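Local coordinates for protein choline dehydrogenase and related flavoproteins (Aspergillus oryzae, PDB 3Q9T) that oxidises formate as an 8-formyl-FAD enzyme of the glucose-methanol-choline oxidoreductase family, at residues 420-428 with 546-554. Sequence-based numbering, arbitrary orientation.
With FAY ([(2R,3S,4R,5R)-5-(6-amino-9H-purin-9-yl)-3,4-dihydroxytetrahydrofuran-2-yl]methyl (2R,3S,4S)-5-(8-formyl-7-methyl-2,4-dioxo-3,4-dihydrobenzo[g]pteridin-10(2H)-yl)-2,3,4-trihydroxypentyl dihydrogen diphosphate), chain D.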
ATOM      1  N   VAL A 420     -16.143  -0.281 -14.914  1.00 22.80           N
ATOM      2  CA  VAL A 420     -16.040  -0.257 -13.470  1.00 21.50           C
ATOM      3  C   VAL A 420     -16.900  -1.389 -12.887  1.00 20.59           C
ATOM      4  O   VAL A 420     -18.131  -1.346 -12.951  1.00 19.27           O
ATOM      5  CB  VAL A 420     -16.454   1.122 -12.901  1.00 22.77           C
ATOM      6  CG1 VAL A 420     -16.216   1.165 -11.419  1.00 18.66           C
ATOM      7  CG2 VAL A 420     -15.668   2.236 -13.585  1.00 20.84           C
ATOM      8  N   VAL A 421     -16.248  -2.419 -12.362  1.00 14.18           N
ATOM      9  CA  VAL A 421     -16.981  -3.524 -11.750  1.00 23.75           C
ATOM     10  C   VAL A 421     -17.148  -3.242 -10.253  1.00 23.25           C
ATOM     11  O   VAL A 421     -16.230  -3.410  -9.431  1.00 20.45           O
ATOM     12  CB  VAL A 421     -16.334  -4.899 -12.052  1.00 23.47           C
ATOM     13  CG1 VAL A 421     -17.240  -6.025 -11.600  1.00 16.24           C
ATOM     14  CG2 VAL A 421     -16.090  -5.031 -13.535  1.00 13.04           C
ATOM     15  N   ASP A 422     -18.334  -2.746  -9.928  1.00 18.65           N
ATOM     16  CA  ASP A 422     -18.646  -2.255  -8.602  1.00 20.63           C
ATOM     17  C   ASP A 422     -19.499  -3.292  -7.850  1.00 18.95           C
ATOM     18  O   ASP A 422     -20.650  -3.521  -8.213  1.00 17.69           O
ATOM     19  CB  ASP A 422     -19.406  -0.941  -8.774  1.00 19.10           C
ATOM     20  CG  ASP A 422     -19.851  -0.333  -7.469  1.00 26.49           C
ATOM     21  OD1 ASP A 422     -19.915  -1.056  -6.447  1.00 27.96           O
ATOM     22  OD2 ASP A 422     -20.170   0.879  -7.475  1.00 28.92           O
ATOM     23  N   LEU A 423     -18.931  -3.918  -6.820  1.00 16.57           N
ATOM     24  CA  LEU A 423     -19.683  -4.894  -6.000  1.00 15.03           C
ATOM     25  C   LEU A 423     -20.581  -4.076  -5.078  1.00 25.19           C
ATOM     26  O   LEU A 423     -20.125  -3.383  -4.150  1.00 15.69           O
ATOM     27  CB  LEU A 423     -18.740  -5.751  -5.174  1.00 15.30           C
ATOM     28  CG  LEU A 423     -19.076  -7.150  -4.660  1.00 30.68           C
ATOM     29  CD1 LEU A 423     -18.452  -7.314  -3.277  1.00 18.56           C
ATOM     30  CD2 LEU A 423     -20.567  -7.464  -4.625  1.00 18.99           C
ATOM     31  N   VAL A 424     -21.869  -4.145  -5.348  1.00 18.59           N
ATOM     32  CA  VAL A 424     -22.801  -3.178  -4.814  1.00 16.28           C
ATOM     33  C   VAL A 424     -23.452  -3.724  -3.525  1.00 21.77           C
ATOM     34  O   VAL A 424     -23.919  -2.971  -2.663  1.00 23.21           O
ATOM     35  CB  VAL A 424     -23.784  -2.847  -5.967  1.00 23.73           C
ATOM     36  CG1 VAL A 424     -25.198  -3.127  -5.594  1.00 26.88           C
ATOM     37  CG2 VAL A 424     -23.531  -1.440  -6.517  1.00 17.88           C
ATOM     38  N   ARG A 425     -23.414  -5.045  -3.377  1.00 18.49           N
ATOM     39  CA  ARG A 425     -23.919  -5.732  -2.189  1.00 20.80           C
ATOM     40  C   ARG A 425     -22.845  -6.630  -1.567  1.00 19.16           C
ATOM     41  O   ARG A 425     -22.983  -7.852  -1.577  1.00 21.12           O
ATOM     42  CB  ARG A 425     -25.129  -6.584  -2.568  1.00 15.55           C
ATOM     43  CG  ARG A 425     -26.367  -5.748  -2.912  1.00 19.50           C
ATOM     44  CD  ARG A 425     -27.286  -5.618  -1.721  1.00 14.95           C
ATOM     45  NE  ARG A 425     -26.602  -5.056  -0.560  1.00 21.30           N
ATOM     46  CZ  ARG A 425     -26.530  -3.758  -0.271  1.00 21.29           C
ATOM     47  NH1 ARG A 425     -27.084  -2.837  -1.056  1.00 16.58           N
ATOM     48  NH2 ARG A 425     -25.883  -3.373   0.807  1.00 16.38           N
ATOM     49  N   PRO A 426     -21.769  -6.028  -1.023  1.00 20.53           N
ATOM     50  CA  PRO A 426     -20.706  -6.849  -0.437  1.00 22.06           C
ATOM     51  C   PRO A 426     -21.178  -7.373   0.911  1.00 19.04           C
ATOM     52  O   PRO A 426     -22.147  -6.855   1.433  1.00 18.51           O
ATOM     53  CB  PRO A 426     -19.566  -5.845  -0.248  1.00 17.73           C
ATOM     54  CG  PRO A 426     -20.279  -4.549  -0.003  1.00 21.91           C
ATOM     55  CD  PRO A 426     -21.501  -4.584  -0.864  1.00 15.81           C
ATOM     56  N   ILE A 427     -20.523  -8.384   1.457  1.00 21.45           N
ATOM     57  CA  ILE A 427     -20.890  -8.847   2.787  1.00 23.48           C
ATOM     58  C   ILE A 427     -19.728  -8.786   3.768  1.00 21.47           C
ATOM     59  O   ILE A 427     -19.863  -9.229   4.907  1.00 23.80           O
ATOM     60  CB  ILE A 427     -21.390 -10.285   2.753  1.00 23.81           C
ATOM     61  CG1 ILE A 427     -20.312 -11.178   2.128  1.00 19.70           C
ATOM     62  CG2 ILE A 427     -22.736 -10.347   2.028  1.00 15.81           C
ATOM     63  CD1 ILE A 427     -20.501 -12.665   2.387  1.00 25.28           C
ATOM     64  N   SER A 428     -18.585  -8.262   3.331  1.00 16.78           N
ATOM     65  CA  SER A 428     -17.482  -8.028   4.261  1.00 19.92           C
ATOM     66  C   SER A 428     -17.927  -7.106   5.397  1.00 20.50           C
ATOM     67  O   SER A 428     -18.732  -6.195   5.182  1.00 20.86           O
ATOM     68  CB  SER A 428     -16.275  -7.421   3.540  1.00 15.11           C
ATOM     69  OG  SER A 428     -15.657  -8.383   2.712  1.00 17.58           O
ATOM     70  N   ILE A 546     -26.115   6.969   6.851  1.00 14.23           N
ATOM     71  CA  ILE A 546     -26.618   5.812   6.093  1.00 17.34           C
ATOM     72  C   ILE A 546     -26.309   4.460   6.735  1.00 15.81           C
ATOM     73  O   ILE A 546     -25.148   4.090   6.890  1.00 17.30           O
ATOM     74  CB  ILE A 546     -26.091   5.859   4.647  1.00 13.09           C
ATOM     75  CG1 ILE A 546     -26.621   7.122   3.958  1.00 17.09           C
ATOM     76  CG2 ILE A 546     -26.495   4.618   3.874  1.00 14.35           C
ATOM     77  CD1 ILE A 546     -25.960   7.426   2.591  1.00 14.69           C
ATOM     78  N   PRO A 547     -27.359   3.724   7.127  1.00 20.16           N
ATOM     79  CA  PRO A 547     -27.209   2.488   7.911  1.00 18.27           C
ATOM     80  C   PRO A 547     -26.997   1.198   7.082  1.00 20.64           C
ATOM     81  O   PRO A 547     -26.501   0.215   7.618  1.00 19.96           O
ATOM     82  CB  PRO A 547     -28.530   2.411   8.679  1.00 13.60           C
ATOM     83  CG  PRO A 547     -29.515   3.049   7.743  1.00 13.49           C
ATOM     84  CD  PRO A 547     -28.773   4.121   6.974  1.00 15.73           C
ATOM     85  N   ILE A 548     -27.395   1.204   5.818  1.00 20.49           N
ATOM     86  CA  ILE A 548     -27.165   0.083   4.903  1.00 19.91           C
ATOM     87  C   ILE A 548     -26.892   0.683   3.527  1.00 18.61           C
ATOM     88  O   ILE A 548     -27.742   1.382   2.975  1.00 18.10           O
ATOM     89  CB  ILE A 548     -28.395  -0.817   4.775  1.00 19.58           C
ATOM     90  CG1 ILE A 548     -28.825  -1.353   6.135  1.00 18.83           C
ATOM     91  CG2 ILE A 548     -28.102  -1.989   3.832  1.00 20.29           C
ATOM     92  CD1 ILE A 548     -30.034  -2.258   6.058  1.00 16.14           C
ATOM     93  N   ILE A 549     -25.708   0.442   2.978  1.00 14.02           N
ATOM     94  CA  ILE A 549     -25.298   1.158   1.758  1.00 18.53           C
ATOM     95  C   ILE A 549     -26.194   0.799   0.561  1.00 19.25           C
ATOM     96  O   ILE A 549     -26.474  -0.365   0.319  1.00 19.69           O
ATOM     97  CB  ILE A 549     -23.808   0.886   1.420  1.00 16.58           C
ATOM     98  CG1 ILE A 549     -23.309   1.860   0.344  1.00 15.59           C
ATOM     99  CG2 ILE A 549     -23.618  -0.582   1.009  1.00 15.73           C
ATOM    100  CD1 ILE A 549     -21.814   1.640  -0.061  1.00 14.82           C
ATOM    101  N   PRO A 550     -26.681   1.813  -0.167  1.00 28.08           N
ATOM    102  CA  PRO A 550     -27.548   1.558  -1.330  1.00 18.56           C
ATOM    103  C   PRO A 550     -26.861   0.704  -2.405  1.00 23.43           C
ATOM    104  O   PRO A 550     -25.635   0.552  -2.376  1.00 20.58           O
ATOM    105  CB  PRO A 550     -27.847   2.970  -1.863  1.00 15.29           C
ATOM    106  CG  PRO A 550     -27.712   3.865  -0.649  1.00 16.18           C
ATOM    107  CD  PRO A 550     -26.640   3.241   0.211  1.00 16.27           C
ATOM    108  N   ASP A 551     -27.638   0.183  -3.354  1.00 14.43           N
ATOM    109  CA  ASP A 551     -27.138  -0.821  -4.306  1.00 17.99           C
ATOM    110  C   ASP A 551     -26.528  -0.184  -5.569  1.00 20.42           C
ATOM    111  O   ASP A 551     -26.667  -0.704  -6.675  1.00 18.00           O
ATOM    112  CB  ASP A 551     -28.275  -1.776  -4.689  1.00 19.36           C
ATOM    113  CG  ASP A 551     -29.200  -2.079  -3.512  1.00 23.08           C
ATOM    114  OD1 ASP A 551     -29.073  -3.158  -2.891  1.00 21.51           O
ATOM    115  OD2 ASP A 551     -30.039  -1.220  -3.180  1.00 22.33           O
ATOM    116  N   CYS A 552     -25.842   0.940  -5.402  1.00 16.97           N
ATOM    117  CA  CYS A 552     -25.482   1.747  -6.545  1.00 15.29           C
ATOM    118  C   CYS A 552     -24.781   2.982  -6.042  1.00 19.90           C
ATOM    119  O   CYS A 552     -24.686   3.179  -4.830  1.00 19.42           O
ATOM    120  CB  CYS A 552     -26.754   2.172  -7.257  1.00 26.44           C
ATOM    121  SG  CYS A 552     -27.911   2.976  -6.128  1.00 19.70           S
ATOM    122  N   ARG A 553     -24.296   3.797  -6.978  1.00 15.47           N
ATOM    123  CA  ARG A 553     -23.728   5.111  -6.683  1.00 21.28           C
ATOM    124  C   ARG A 553     -24.685   5.939  -5.807  1.00 23.77           C
ATOM    125  O   ARG A 553     -25.874   6.040  -6.088  1.00 19.17           O
ATOM    126  CB  ARG A 553     -23.414   5.834  -7.998  1.00 17.77           C
ATOM    127  CG  ARG A 553     -22.374   5.086  -8.824  1.00 19.09           C
ATOM    128  CD  ARG A 553     -21.929   5.864 -10.052  1.00 19.27           C
ATOM    129  NE  ARG A 553     -20.829   5.196 -10.760  1.00 22.51           N
ATOM    130  CZ  ARG A 553     -20.008   5.812 -11.601  1.00 24.36           C
ATOM    131  NH1 ARG A 553     -20.169   7.109 -11.836  1.00 17.98           N
ATOM    132  NH2 ARG A 553     -19.028   5.144 -12.212  1.00 22.49           N
ATOM    133  N   ILE A 554     -24.158   6.554  -4.760  1.00 20.80           N
ATOM    134  CA  ILE A 554     -25.009   6.912  -3.623  1.00 23.33           C
ATOM    135  C   ILE A 554     -25.454   8.363  -3.473  1.00 17.44           C
ATOM    136  O   ILE A 554     -26.157   8.666  -2.520  1.00 17.14           O
ATOM    137  CB  ILE A 554     -24.310   6.515  -2.299  1.00 23.91           C
ATOM    138  CG1 ILE A 554     -23.050   7.379  -2.109  1.00 15.11           C
ATOM    139  CG2 ILE A 554     -23.970   5.023  -2.321  1.00 15.81           C
ATOM    140  CD1 ILE A 554     -22.374   7.250  -0.749  1.00 19.20           C
TER
HETATM  141  P   FAY D 600     -21.685  14.225   1.886  1.00 20.09           P
HETATM  142  N1  FAY D 600     -22.098   9.237  -5.997  1.00 18.46           N
HETATM  143  C2  FAY D 600     -23.013   9.159  -7.045  1.00 22.42           C
HETATM  144  O2  FAY D 600     -24.213   9.089  -6.809  1.00 21.13           O
HETATM  145  N3  FAY D 600     -22.658   9.627  -8.292  1.00 25.79           N
HETATM  146  C4  FAY D 600     -21.333   9.612  -8.648  1.00 28.72           C
HETATM  147  O4  FAY D 600     -21.057   9.291  -9.820  1.00 23.69           O
HETATM  148  N5  FAY D 600     -19.058   9.683  -7.929  1.00 21.58           N
HETATM  149  C6  FAY D 600     -16.873  10.296  -7.322  1.00 24.40           C
HETATM  150  C7  FAY D 600     -15.951  10.753  -6.396  1.00 21.72           C
HETATM  151  C8  FAY D 600     -16.351  10.960  -5.072  1.00 20.79           C
HETATM  152  O8  FAY D 600     -15.769  12.005  -3.057  1.00 19.63           O
HETATM  153  C9  FAY D 600     -17.703  10.822  -4.730  1.00 16.48           C
HETATM  154  PA  FAY D 600     -19.408  15.805   1.313  1.00 14.25           P
HETATM  155  C1' FAY D 600     -20.451  10.259  -3.852  1.00 24.93           C
HETATM  156  C10 FAY D 600     -20.768   9.470  -6.260  1.00 18.45           C
HETATM  157  N10 FAY D 600     -19.921   9.941  -5.253  1.00 19.96           N
HETATM  158  N1A FAY D 600     -13.680  21.808   8.438  1.00 15.27           N
HETATM  159  O1A FAY D 600     -17.977  15.426   1.129  1.00 23.36           O
HETATM  160  C1B FAY D 600     -16.427  19.854   4.411  1.00 19.89           C
HETATM  161  O1P FAY D 600     -22.604  15.404   2.096  1.00 19.08           O
HETATM  162  C2' FAY D 600     -21.083  11.669  -3.781  1.00 17.40           C
HETATM  163  O2' FAY D 600     -20.231  12.539  -4.436  1.00 19.25           O
HETATM  164  C2A FAY D 600     -14.499  22.496   7.562  1.00 16.55           C
HETATM  165  O2A FAY D 600     -20.138  16.076   0.033  1.00 19.13           O
HETATM  166  C2B FAY D 600     -15.879  19.303   3.106  1.00 19.89           C
HETATM  167  O2B FAY D 600     -14.992  20.193   2.453  1.00 15.16           O
HETATM  168  O2P FAY D 600     -21.983  13.116   2.878  1.00 19.13           O
HETATM  169  C3' FAY D 600     -21.534  12.318  -2.431  1.00 28.07           C
HETATM  170  O3' FAY D 600     -21.264  13.712  -2.298  1.00 19.81           O
HETATM  171  N3A FAY D 600     -15.156  21.827   6.542  1.00 19.60           N
HETATM  172  C3B FAY D 600     -17.150  19.113   2.307  1.00 19.81           C
HETATM  173  O3B FAY D 600     -17.506  20.345   1.731  1.00 17.67           O
HETATM  174  O3P FAY D 600     -20.158  14.671   2.145  1.00 18.13           O
HETATM  175  C4' FAY D 600     -21.025  11.646  -1.181  1.00 24.13           C
HETATM  176  O4' FAY D 600     -21.311  10.259  -1.345  1.00 20.95           O
HETATM  177  C4A FAY D 600     -14.998  20.486   6.407  1.00 19.34           C
HETATM  178  C4B FAY D 600     -18.189  18.802   3.356  1.00 18.64           C
HETATM  179  O4B FAY D 600     -17.629  19.155   4.609  1.00 18.15           O
HETATM  180  C4X FAY D 600     -20.384   9.526  -7.612  1.00 26.10           C
HETATM  181  C5' FAY D 600     -21.702  12.237   0.079  1.00 26.42           C
HETATM  182  O5' FAY D 600     -21.690  13.646   0.352  1.00 23.62           O
HETATM  183  C5A FAY D 600     -14.186  19.775   7.286  1.00 21.79           C
HETATM  184  C5B FAY D 600     -18.586  17.339   3.324  1.00 17.68           C
HETATM  185  O5B FAY D 600     -19.448  17.149   2.229  1.00 19.03           O
HETATM  186  C5X FAY D 600     -18.160   9.952  -6.919  1.00 28.26           C
HETATM  187  C6A FAY D 600     -13.513  20.439   8.309  1.00 25.55           C
HETATM  188  N6A FAY D 600     -12.654  19.773   9.092  1.00 22.15           N
HETATM  189  N7A FAY D 600     -14.219  18.475   6.924  1.00 20.75           N
HETATM  190  C7M FAY D 600     -14.502  10.829  -6.813  1.00 18.34           C
HETATM  191  C8A FAY D 600     -15.032  18.336   5.855  1.00 14.35           C
HETATM  192  C8M FAY D 600     -15.483  11.800  -4.216  1.00 20.01           C
HETATM  193  C9A FAY D 600     -18.614  10.271  -5.629  1.00 19.63           C
HETATM  194  N9A FAY D 600     -15.513  19.569   5.524  1.00 22.10           N
HETATM  195  O   HOH W   1     -19.834   2.350  -9.496  1.00 25.50           O
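R425 reaches across to the loop 546-554 and meets the carbonyl O of I549 edge-on with both terminal nitrogens, 2.9 Å from NH1 and 3.1 Å from NH2. This joins the turn just past strand 415-423, in the large mixed sheet of a GMC oxidoreductase, to the flavin-side loop that leads into helix 555-572. Bends at chi2 and chi3 bring the guanidinium there, and the in-plane grip of two nitrogens on one oxygen fixes its rotation. R425 NH1 also makes a salt bridge to D551 OD1, 2.7 Å away, approached from above the carboxylate with the two planes 75° apart; T108 and H105 hold that carboxylate as well. Packing is tight beside this salt bridge. Both methyls of V424 sit against the D551 carbonyl, V424 CG1 only 3.0 Å from D551 O, and CG1 lies 3.5 Å from D551 CB.

Toward the partly exposed I548 the fit relaxes, its CG2 coming only to 4.0 Å from R425 NH2. Looser too is the flavin side, where D422 and R553 do not touch and a water bridges them, donating to D422 OD2 and accepting a long bond from R553 NE. R553, probably the arginine of the catalytic His-Arg pair, also has D395 as a salt-bridge partner at NH2. The chain of R553, extended from CG to NE, delivers R553 NH1 to FAY O4, 3.1 Å away, in a bent hydrogen bond of 136°.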